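Local atomic coordinates of ancylostoma secreted protein 1 (Necator americanus, PDB entry 3NT8), a protein that is probably associated with the transition of infective hookworm larvae to parasitism and is built from two CAP domains in one secreted chain. Residues 50-55 and 192-197; 80-85 and 172-177; 247-252 and 272-277; 347-352 and 392-397. All coordinates share one frame; numbering follows the deposited sequence.

Contacts 1 and 2 belong to the first half of the two-CAP-domain chain, contacts 3 and 4 to the second. Contacts 1 to 3 are buried; contact 4 lies on the surface. Contact 2 is mainly apolar, a leucine of helix 76-85 set on strand 170-177. Contact 1 joins the end of helix 34-52 to a disulfide-bearing loop through a water and two methyl groups; the same helix packs behind the strand of contact 2. Its apparent counterpart in the second domain, helix 235-253, sends an arginine in contact 3 to a carbonyl and a methionine near strand 275-276. Contact 4 pairs a tryptophan with a methionine, between the end of helix 346-349 and a type II turn.

Contact 1: residues 50-55 and 192-197; sequences RVAKGL and GQACQT
Ala52 O and Ala194 N meet through one water, which donates to Ala52 O at 2.8 Å and accepts from Ala194 N at 2.9 Å. The same water therefore joins the last turn of helix 34-52 to the loop 192-197 without any direct polar bond between the two. Beside this bridge the methyl groups pack: Ala194 CB lies 3.7 Å from Ala52 O and 4.1 Å from Ala52 CB. Ala194 directs its methyl at the helix, whereas that of Ala52 runs across the line between the segments, and their CA atoms come within 5.4 Å. With such small side chains the two backbones can come close. Ala52 O takes the water's hydrogen and also touches the Ala194 methyl; Ala52 is backbone-bonded to Ala66 as well. The helix ends here in a Schellman motif: Gly54, at positive phi (76°), gives its N to Val51 O, and Leu55 N returns to Arg50 O. Opposite Ala52 runs the loop between strands 190-191 and 208-210, tied to the latter by the disulfide Cys195-Cys209. Within the loop, Gln196 NE2 donates to Ala194 O at 2.7 Å, the amide approaching from above the carbonyl plane and holding the side chain back over its own backbone. A second link between helix end and the disulfide-rich region is the salt bridge of Lys53 NZ to Asp211 OD1.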
# COMPACT_ATOMS: atom_id res chain seq x y z
N ARG A 50 10.12 6.01 18.62
CA ARG A 50 10.44 4.89 19.46
C ARG A 50 10.50 3.58 18.71
O ARG A 50 11.38 2.78 19.00
CB ARG A 50 9.54 4.77 20.68
CG ARG A 50 9.74 5.85 21.72
CD ARG A 50 8.96 5.55 22.95
NE ARG A 50 9.38 4.33 23.67
CZ ARG A 50 10.43 4.20 24.52
NH1 ARG A 50 11.29 5.19 24.76
NH2 ARG A 50 10.65 3.02 25.15
N VAL A 51 9.59 3.34 17.78
CA VAL A 51 9.59 2.12 17.01
C VAL A 51 10.76 2.09 16.08
O VAL A 51 11.53 1.09 16.05
CB VAL A 51 8.28 1.96 16.19
CG1 VAL A 51 8.35 0.67 15.30
CG2 VAL A 51 7.08 1.89 17.11
N ALA A 52 10.89 3.16 15.30
CA ALA A 52 11.99 3.34 14.38
C ALA A 52 13.34 3.04 15.01
O ALA A 52 14.12 2.34 14.38
CB ALA A 52 11.98 4.70 13.82
N LYS A 53 13.57 3.57 16.22
CA LYS A 53 14.81 3.41 17.03
C LYS A 53 14.97 2.02 17.69
O LYS A 53 16.05 1.69 18.17
CB LYS A 53 14.89 4.49 18.10
CG LYS A 53 15.20 5.85 17.54
CD LYS A 53 15.87 6.77 18.55
CE LYS A 53 16.45 8.05 17.85
NZ LYS A 53 16.53 9.18 18.84
N GLY A 54 13.92 1.19 17.60
CA GLY A 54 13.93 -0.15 18.17
C GLY A 54 13.75 -0.13 19.68
O GLY A 54 14.23 -1.03 20.34
N LEU A 55 13.10 0.93 20.20
CA LEU A 55 12.99 1.15 21.64
C LEU A 55 11.61 0.81 22.23
O LEU A 55 11.45 0.86 23.45
CB LEU A 55 13.31 2.61 21.96
CG LEU A 55 14.74 3.09 21.70
CD1 LEU A 55 14.70 4.60 21.76
CD2 LEU A 55 15.78 2.53 22.72
N GLY A 192 14.67 -2.23 9.65
CA GLY A 192 16.00 -1.77 9.29
C GLY A 192 16.41 -0.70 10.24
O GLY A 192 15.65 -0.37 11.15
N GLN A 193 17.63 -0.18 10.11
CA GLN A 193 18.00 1.01 10.88
C GLN A 193 17.18 2.24 10.48
O GLN A 193 16.90 2.47 9.32
CB GLN A 193 19.48 1.32 10.66
CG GLN A 193 20.10 2.23 11.73
CD GLN A 193 21.53 2.66 11.39
OE1 GLN A 193 21.96 2.65 10.20
NE2 GLN A 193 22.27 3.07 12.41
N ALA A 194 16.89 3.08 11.46
CA ALA A 194 16.21 4.34 11.24
C ALA A 194 17.11 5.25 10.42
O ALA A 194 18.33 5.11 10.47
CB ALA A 194 15.90 4.97 12.56
N CYS A 195 16.51 6.18 9.68
CA CYS A 195 17.26 7.02 8.80
C CYS A 195 18.32 7.84 9.52
O CYS A 195 18.11 8.29 10.68
CB CYS A 195 16.34 7.94 7.97
SG CYS A 195 15.48 9.27 8.94
N GLN A 196 19.43 8.06 8.81
CA GLN A 196 20.55 8.84 9.28
C GLN A 196 20.58 10.16 8.55
O GLN A 196 20.80 11.20 9.16
CB GLN A 196 21.85 8.06 9.08
CG GLN A 196 21.83 6.66 9.77
CD GLN A 196 21.58 6.78 11.29
OE1 GLN A 196 22.34 7.46 12.01
NE2 GLN A 196 20.52 6.11 11.79
N THR A 197 20.38 10.12 7.24
CA THR A 197 20.19 11.30 6.44
C THR A 197 18.93 11.09 5.61
O THR A 197 18.28 10.05 5.67
CB THR A 197 21.36 11.51 5.44
OG1 THR A 197 21.38 10.40 4.55
CG2 THR A 197 22.73 11.64 6.17
O HOH W 1 16.94 2.15 14.24

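Contact 2: residues 80-85 and 172-177; sequences QQLQDA and AVSCIY
On the helix side Leu82 carries the contact, packing against Ile176 and Ser174, whose side chains point at the helix. Its CD2 reaches Ile176 CG1 at 4.0 Å, while its CB lies at the same distance from Ile176 CD1. Leu82 CG stands anti to the backbone N (chi1 170°), which sends the forked end of the side chain across to the strand, so that both methyls touch Ser174 while CD2 and CB also meet Ile176. The isoleucine meets it with CG1 in the position between its own backbone N and carbonyl carbon (chi1 44°), turning the ethyl arm along the leucine's stem.

Contacts with the strand backbone and the serine hydroxyl are by van der Waals touch. Leu82 CD2 sits 3.4 Å from Ser174 O and 3.8 Å from Cys175 CA, close over the strand backbone, and CD1 comes to 3.7 Å from Ser174 OG. That hydroxyl is buried but satisfied elsewhere, by Asn102 O and Gln101 NE2.

The axes of the helix and strand segments pass 9.0 Å apart at 142°, nearer antiparallel than parallel. In this CAP domain the helix 76-85 covers one face of the sheet. Cys175 faces the other way, toward Phe40 and His44 of helix 34-52, completing an alpha-beta-alpha layering, and its disulfide to Cys162 ties the strand to the adjacent strand 159-167.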
# COMPACT_ATOMS: atom_id res chain seq x y z
N GLN A 80 -10.74 19.02 9.61
CA GLN A 80 -12.05 19.70 9.51
C GLN A 80 -13.09 18.73 9.06
O GLN A 80 -14.23 18.75 9.54
CB GLN A 80 -11.98 20.89 8.52
CG GLN A 80 -13.36 21.64 8.34
CD GLN A 80 -13.76 22.43 9.59
OE1 GLN A 80 -13.02 23.29 10.07
NE2 GLN A 80 -14.94 22.11 10.13
N GLN A 81 -12.73 17.90 8.09
CA GLN A 81 -13.68 16.92 7.59
C GLN A 81 -14.10 15.93 8.68
O GLN A 81 -15.26 15.63 8.80
CB GLN A 81 -13.11 16.20 6.35
CG GLN A 81 -14.18 15.45 5.62
CD GLN A 81 -13.78 15.01 4.22
OE1 GLN A 81 -12.64 15.23 3.76
NE2 GLN A 81 -14.73 14.38 3.52
N LEU A 82 -13.15 15.45 9.46
CA LEU A 82 -13.44 14.53 10.51
C LEU A 82 -14.30 15.21 11.61
O LEU A 82 -15.23 14.59 12.17
CB LEU A 82 -12.14 13.98 11.10
CG LEU A 82 -12.24 13.16 12.37
CD1 LEU A 82 -13.04 11.95 12.04
CD2 LEU A 82 -10.88 12.75 12.85
N GLN A 83 -13.99 16.47 11.88
CA GLN A 83 -14.75 17.21 12.88
C GLN A 83 -16.24 17.32 12.49
O GLN A 83 -17.11 17.17 13.34
CB GLN A 83 -14.13 18.58 13.13
CG GLN A 83 -14.91 19.40 14.16
CD GLN A 83 -14.47 19.07 15.57
OE1 GLN A 83 -13.41 19.46 15.95
NE2 GLN A 83 -15.28 18.35 16.33
N ASP A 84 -16.49 17.58 11.21
CA ASP A 84 -17.85 17.69 10.66
C ASP A 84 -18.62 16.37 10.76
O ASP A 84 -19.85 16.37 10.79
CB ASP A 84 -17.82 18.19 9.21
CG ASP A 84 -17.34 19.59 9.09
OD1 ASP A 84 -17.57 20.38 10.03
OD2 ASP A 84 -16.75 19.94 8.06
N ALA A 85 -17.90 15.26 10.85
CA ALA A 85 -18.54 13.95 10.77
C ALA A 85 -18.94 13.40 12.11
O ALA A 85 -19.76 12.48 12.20
CB ALA A 85 -17.70 12.98 10.01
N ALA A 172 -16.64 11.55 21.78
CA ALA A 172 -16.01 10.75 20.75
C ALA A 172 -14.68 11.44 20.41
O ALA A 172 -14.63 12.69 20.29
CB ALA A 172 -16.93 10.64 19.53
N VAL A 173 -13.62 10.64 20.36
CA VAL A 173 -12.29 11.07 19.98
C VAL A 173 -11.81 10.20 18.83
O VAL A 173 -11.96 9.00 18.88
CB VAL A 173 -11.29 10.93 21.14
CG1 VAL A 173 -9.93 11.51 20.69
CG2 VAL A 173 -11.84 11.61 22.42
N SER A 174 -11.29 10.81 17.77
CA SER A 174 -11.09 10.12 16.48
C SER A 174 -9.90 10.76 15.73
O SER A 174 -9.62 11.89 15.90
CB SER A 174 -12.36 10.11 15.59
OG SER A 174 -12.18 9.28 14.41
N CYS A 175 -9.21 9.97 14.93
CA CYS A 175 -8.08 10.44 14.11
C CYS A 175 -8.23 9.71 12.82
O CYS A 175 -8.66 8.55 12.81
CB CYS A 175 -6.69 10.09 14.72
SG CYS A 175 -6.18 10.93 16.21
N ILE A 176 -7.90 10.40 11.72
CA ILE A 176 -7.86 9.83 10.39
C ILE A 176 -6.46 9.99 9.82
O ILE A 176 -5.72 10.89 10.24
CB ILE A 176 -8.89 10.49 9.38
CG1 ILE A 176 -8.89 11.99 9.49
CG2 ILE A 176 -10.28 9.97 9.57
CD1 ILE A 176 -9.55 12.60 8.33
N TYR A 177 -6.11 9.11 8.88
CA TYR A 177 -4.70 8.96 8.44
C TYR A 177 -4.70 8.74 6.96
O TYR A 177 -5.52 8.00 6.48
CB TYR A 177 -4.05 7.72 9.09
CG TYR A 177 -4.13 7.70 10.58
CD1 TYR A 177 -3.02 8.04 11.37
CD2 TYR A 177 -5.27 7.26 11.22
CE1 TYR A 177 -3.09 7.97 12.74
CE2 TYR A 177 -5.32 7.19 12.59
CZ TYR A 177 -4.23 7.53 13.34
OH TYR A 177 -4.28 7.53 14.70

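Contact 3: residues 247-252 and 272-277; sequences EFRSSV and LKMVYD
Arg249 and Met274 cross at about a right angle, the arginine reaching out from helix 235-253 and the methionine coming from the segment that leads into strand 275-276. The terminal methyl CE of Met274 lies over one face of the guanidinium group, 3.6 Å from Arg249 NH1, while further back Met274 SD packs on the methylene Arg249 CD at 3.8 Å. Beyond CG the methionine is extended, whereas the arginine bends at chi3 (78°), which turns the guanidinium plane so that its edge is presented to Leu272 and its face to the methyl group.

At that edge Leu272 O is gripped side-on by two nitrogens. Arg249 NE donates to Leu272 O at 3.1 Å, nearly along the C=O axis, and Arg249 NH2 donates to the same oxygen at 3.0 Å with its approach tilted 16° from the carbonyl plane. The oxygen lies close to the guanidinium plane, 9° out of it, consistent with one oxygen accepting from two donors, a bifurcated acceptor. NH1 turns elsewhere, to the carbonyls Met362 O and Trp364 O, and NH2 has a further partner too. In the second CAP domain the arginine thus links the helix, the segment before the strand, and the end of helix 357-363. Met274 also packs on Leu242 and His245 of its partner helix.

At least three backbone carbonyls therefore surround the buried guanidinium and probably help to balance its charge, while the two bonds to Leu272 O and the methionine on its face together restrict its rotation.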
# COMPACT_ATOMS: atom_id res chain seq x y z
N GLU A 247 10.63 -4.50 -11.04
CA GLU A 247 11.45 -4.82 -9.95
C GLU A 247 11.14 -6.21 -9.36
O GLU A 247 12.03 -6.91 -8.90
CB GLU A 247 11.33 -3.75 -8.87
CG GLU A 247 12.05 -2.49 -9.24
CD GLU A 247 12.26 -1.54 -8.08
OE1 GLU A 247 11.76 -1.78 -6.96
OE2 GLU A 247 12.95 -0.52 -8.31
N PHE A 248 9.86 -6.57 -9.37
CA PHE A 248 9.46 -7.89 -9.00
C PHE A 248 9.89 -8.93 -10.05
O PHE A 248 10.38 -10.02 -9.68
CB PHE A 248 7.96 -7.94 -8.77
CG PHE A 248 7.49 -7.47 -7.39
CD1 PHE A 248 8.15 -7.85 -6.24
CD2 PHE A 248 6.27 -6.75 -7.27
CE1 PHE A 248 7.70 -7.48 -4.91
CE2 PHE A 248 5.81 -6.37 -5.96
CZ PHE A 248 6.54 -6.78 -4.78
N ARG A 249 9.74 -8.62 -11.33
CA ARG A 249 10.21 -9.55 -12.37
C ARG A 249 11.74 -9.71 -12.32
O ARG A 249 12.26 -10.79 -12.62
CB ARG A 249 9.81 -9.03 -13.74
CG ARG A 249 8.35 -9.26 -14.04
CD ARG A 249 7.86 -8.45 -15.20
NE ARG A 249 8.25 -9.05 -16.46
CZ ARG A 249 7.57 -10.01 -17.07
NH1 ARG A 249 6.43 -10.49 -16.53
NH2 ARG A 249 8.02 -10.51 -18.20
N SER A 250 12.45 -8.62 -11.99
CA SER A 250 13.91 -8.70 -11.84
C SER A 250 14.30 -9.62 -10.69
O SER A 250 15.20 -10.50 -10.82
CB SER A 250 14.52 -7.31 -11.64
OG SER A 250 15.91 -7.42 -11.41
N SER A 251 13.63 -9.42 -9.55
CA SER A 251 13.84 -10.22 -8.39
C SER A 251 13.56 -11.68 -8.63
O SER A 251 14.36 -12.53 -8.21
CB SER A 251 13.04 -9.71 -7.22
OG SER A 251 13.51 -10.40 -6.06
N VAL A 252 12.42 -11.98 -9.26
CA VAL A 252 12.04 -13.36 -9.51
C VAL A 252 12.95 -14.05 -10.51
O VAL A 252 13.20 -15.24 -10.34
CB VAL A 252 10.53 -13.50 -9.89
CG1 VAL A 252 10.33 -13.43 -11.35
CG2 VAL A 252 9.93 -14.75 -9.35
N LEU A 272 11.29 -10.98 -19.87
CA LEU A 272 11.32 -9.73 -20.61
C LEU A 272 11.02 -8.51 -19.72
O LEU A 272 10.22 -8.57 -18.76
CB LEU A 272 10.29 -9.80 -21.73
CG LEU A 272 10.59 -10.81 -22.84
CD1 LEU A 272 9.27 -11.02 -23.59
CD2 LEU A 272 11.68 -10.30 -23.75
N LYS A 273 11.68 -7.40 -20.03
CA LYS A 273 11.46 -6.16 -19.30
C LYS A 273 10.20 -5.54 -19.84
O LYS A 273 10.06 -5.39 -21.04
CB LYS A 273 12.65 -5.18 -19.51
CG LYS A 273 12.56 -3.91 -18.62
CD LYS A 273 13.88 -3.09 -18.70
CE LYS A 273 13.93 -2.01 -17.63
NZ LYS A 273 15.04 -1.08 -17.94
N MET A 274 9.28 -5.16 -18.96
CA MET A 274 8.03 -4.53 -19.41
C MET A 274 8.23 -3.08 -19.83
O MET A 274 9.00 -2.34 -19.23
CB MET A 274 6.94 -4.58 -18.33
CG MET A 274 6.30 -5.93 -18.14
SD MET A 274 5.28 -6.03 -16.67
CE MET A 274 4.43 -7.56 -17.05
N VAL A 275 7.47 -2.69 -20.83
CA VAL A 275 7.39 -1.29 -21.23
C VAL A 275 5.92 -0.84 -21.06
O VAL A 275 5.00 -1.64 -21.28
CB VAL A 275 7.89 -1.06 -22.70
CG1 VAL A 275 9.38 -1.27 -22.82
CG2 VAL A 275 7.22 -1.95 -23.67
N TYR A 276 5.73 0.42 -20.67
CA TYR A 276 4.44 1.04 -20.60
C TYR A 276 3.83 1.32 -22.00
O TYR A 276 4.51 1.79 -22.90
CB TYR A 276 4.49 2.31 -19.74
CG TYR A 276 3.16 2.54 -19.07
CD1 TYR A 276 2.84 1.90 -17.90
CD2 TYR A 276 2.18 3.36 -19.66
CE1 TYR A 276 1.60 2.06 -17.32
CE2 TYR A 276 0.99 3.53 -19.08
CZ TYR A 276 0.70 2.90 -17.90
OH TYR A 276 -0.55 3.07 -17.33
N ASP A 277 2.55 1.02 -22.19
CA ASP A 277 1.94 1.09 -23.51
C ASP A 277 0.63 1.82 -23.43
O ASP A 277 -0.32 1.39 -22.72
CB ASP A 277 1.76 -0.32 -24.09
CG ASP A 277 1.22 -0.30 -25.50
OD1 ASP A 277 1.98 -0.61 -26.42
OD2 ASP A 277 0.05 0.01 -25.72

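Contact 4: residues 347-352 and 392-397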
# COMPACT_ATOMS: atom_id res chain seq x y z
N ALA A 347 -4.77 -28.00 -11.00
CA ALA A 347 -4.61 -28.46 -9.62
C ALA A 347 -4.23 -27.33 -8.64
O ALA A 347 -4.81 -27.27 -7.52
CB ALA A 347 -3.62 -29.63 -9.52
N LEU A 348 -3.28 -26.47 -9.04
CA LEU A 348 -2.92 -25.28 -8.22
C LEU A 348 -3.97 -24.19 -8.26
O LEU A 348 -4.12 -23.43 -7.31
CB LEU A 348 -1.60 -24.65 -8.66
CG LEU A 348 -0.28 -25.32 -8.34
CD1 LEU A 348 0.73 -24.58 -9.16
CD2 LEU A 348 0.11 -25.24 -6.89
N TRP A 349 -4.63 -24.08 -9.40
CA TRP A 349 -5.71 -23.08 -9.61
C TRP A 349 -6.90 -23.38 -8.69
O TRP A 349 -7.40 -22.50 -7.95
CB TRP A 349 -6.19 -23.10 -11.07
CG TRP A 349 -7.08 -21.94 -11.39
CD1 TRP A 349 -8.42 -21.83 -11.11
CD2 TRP A 349 -6.70 -20.71 -12.03
NE1 TRP A 349 -8.89 -20.61 -11.54
CE2 TRP A 349 -7.85 -19.90 -12.11
CE3 TRP A 349 -5.48 -20.20 -12.52
CZ2 TRP A 349 -7.84 -18.62 -12.68
CZ3 TRP A 349 -5.48 -18.95 -13.09
CH2 TRP A 349 -6.64 -18.17 -13.16
N ASN A 350 -7.34 -24.63 -8.70
CA ASN A 350 -8.57 -25.00 -8.04
C ASN A 350 -8.41 -25.20 -6.53
O ASN A 350 -9.31 -25.75 -5.88
CB ASN A 350 -9.15 -26.24 -8.72
CG ASN A 350 -9.49 -25.98 -10.17
OD1 ASN A 350 -9.88 -24.85 -10.55
ND2 ASN A 350 -9.37 -27.01 -10.99
N ARG A 351 -7.28 -24.76 -5.99
CA ARG A 351 -7.02 -24.91 -4.56
C ARG A 351 -8.04 -24.07 -3.80
O ARG A 351 -8.35 -22.94 -4.18
CB ARG A 351 -5.58 -24.52 -4.19
CG ARG A 351 -4.58 -25.65 -4.32
CD ARG A 351 -3.16 -25.16 -4.02
NE ARG A 351 -2.79 -24.00 -4.83
CZ ARG A 351 -1.68 -23.29 -4.63
NH1 ARG A 351 -0.83 -23.64 -3.67
NH2 ARG A 351 -1.38 -22.24 -5.39
N PRO A 352 -8.59 -24.63 -2.73
CA PRO A 352 -9.67 -23.92 -2.04
C PRO A 352 -9.11 -22.67 -1.33
O PRO A 352 -8.18 -22.80 -0.55
CB PRO A 352 -10.20 -24.96 -1.06
CG PRO A 352 -9.82 -26.33 -1.77
CD PRO A 352 -8.47 -26.04 -2.33
N ASN A 392 -1.08 -16.66 -18.47
CA ASN A 392 -2.06 -17.51 -17.82
C ASN A 392 -2.59 -18.57 -18.79
O ASN A 392 -3.79 -18.96 -18.76
CB ASN A 392 -3.19 -16.72 -17.13
CG ASN A 392 -2.72 -15.99 -15.88
OD1 ASN A 392 -1.54 -15.83 -15.64
ND2 ASN A 392 -3.66 -15.53 -15.10
N TYR A 393 -1.70 -19.08 -19.61
CA TYR A 393 -1.99 -20.28 -20.34
C TYR A 393 -1.97 -21.49 -19.39
O TYR A 393 -0.92 -21.80 -18.82
CB TYR A 393 -0.93 -20.47 -21.44
CG TYR A 393 -0.67 -19.30 -22.35
CD1 TYR A 393 -1.72 -18.64 -22.97
CD2 TYR A 393 0.65 -18.90 -22.67
CE1 TYR A 393 -1.52 -17.61 -23.83
CE2 TYR A 393 0.89 -17.86 -23.54
CZ TYR A 393 -0.23 -17.21 -24.11
OH TYR A 393 -0.09 -16.16 -24.99
N MET A 394 -3.11 -22.18 -19.25
CA MET A 394 -3.26 -23.33 -18.35
C MET A 394 -2.48 -24.53 -18.85
O MET A 394 -2.67 -25.00 -19.98
CB MET A 394 -4.73 -23.75 -18.15
CG MET A 394 -5.60 -22.72 -17.47
SD MET A 394 -5.02 -22.12 -15.85
CE MET A 394 -5.09 -23.64 -14.93
N GLY A 395 -1.62 -25.01 -17.96
CA GLY A 395 -0.75 -26.14 -18.22
C GLY A 395 0.62 -25.70 -18.71
O GLY A 395 1.47 -26.56 -19.02
N HIS A 396 0.85 -24.39 -18.78
CA HIS A 396 2.14 -23.86 -19.30
C HIS A 396 2.97 -23.27 -18.16
O HIS A 396 2.41 -22.84 -17.14
CB HIS A 396 1.86 -22.76 -20.30
CG HIS A 396 3.02 -22.41 -21.18
ND1 HIS A 396 4.08 -21.64 -20.75
CD2 HIS A 396 3.26 -22.68 -22.50
CE1 HIS A 396 4.93 -21.46 -21.74
NE2 HIS A 396 4.46 -22.08 -22.81
N VAL A 397 4.31 -23.31 -18.29
CA VAL A 397 5.17 -22.68 -17.31
C VAL A 397 4.94 -21.15 -17.30
O VAL A 397 4.61 -20.55 -18.32
CB VAL A 397 6.64 -22.98 -17.55
CG1 VAL A 397 6.97 -24.51 -17.34
CG2 VAL A 397 6.99 -22.53 -18.87
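The Trp349 side chain is crossed at about a right angle by that of Met394, whose sulfur stands obliquely to the six-membered ring in a Met-aromatic contact. Met394 SD is 4.5 Å from the ring centroid, 37° off the ring normal, and the nearest ring atom, Trp349 CE3, is 3.9 Å from SD. The methionine belongs to the type II beta turn 393-396, in the loop after strand 381-388 of the second CAP domain. Bends at chi2 and chi3 (-55° and -63°) fold its chain back, so that Met394 CE touches Trp349 CB at 4.0 Å, near the root of the indole. Trp349 closes the short helix 346-349, and Leu344, just before that helix, touches both the indole and Met394. His396 N and Tyr393 O make the hydrogen bond of the turn. Trp349 and Met394 are both exposed to solvent. Asn392, whose amide is held by Thr360 OG1 and Gly357 O, reaches the ring edge near its plane, with ND2 4.4 Å from Trp349 CZ3.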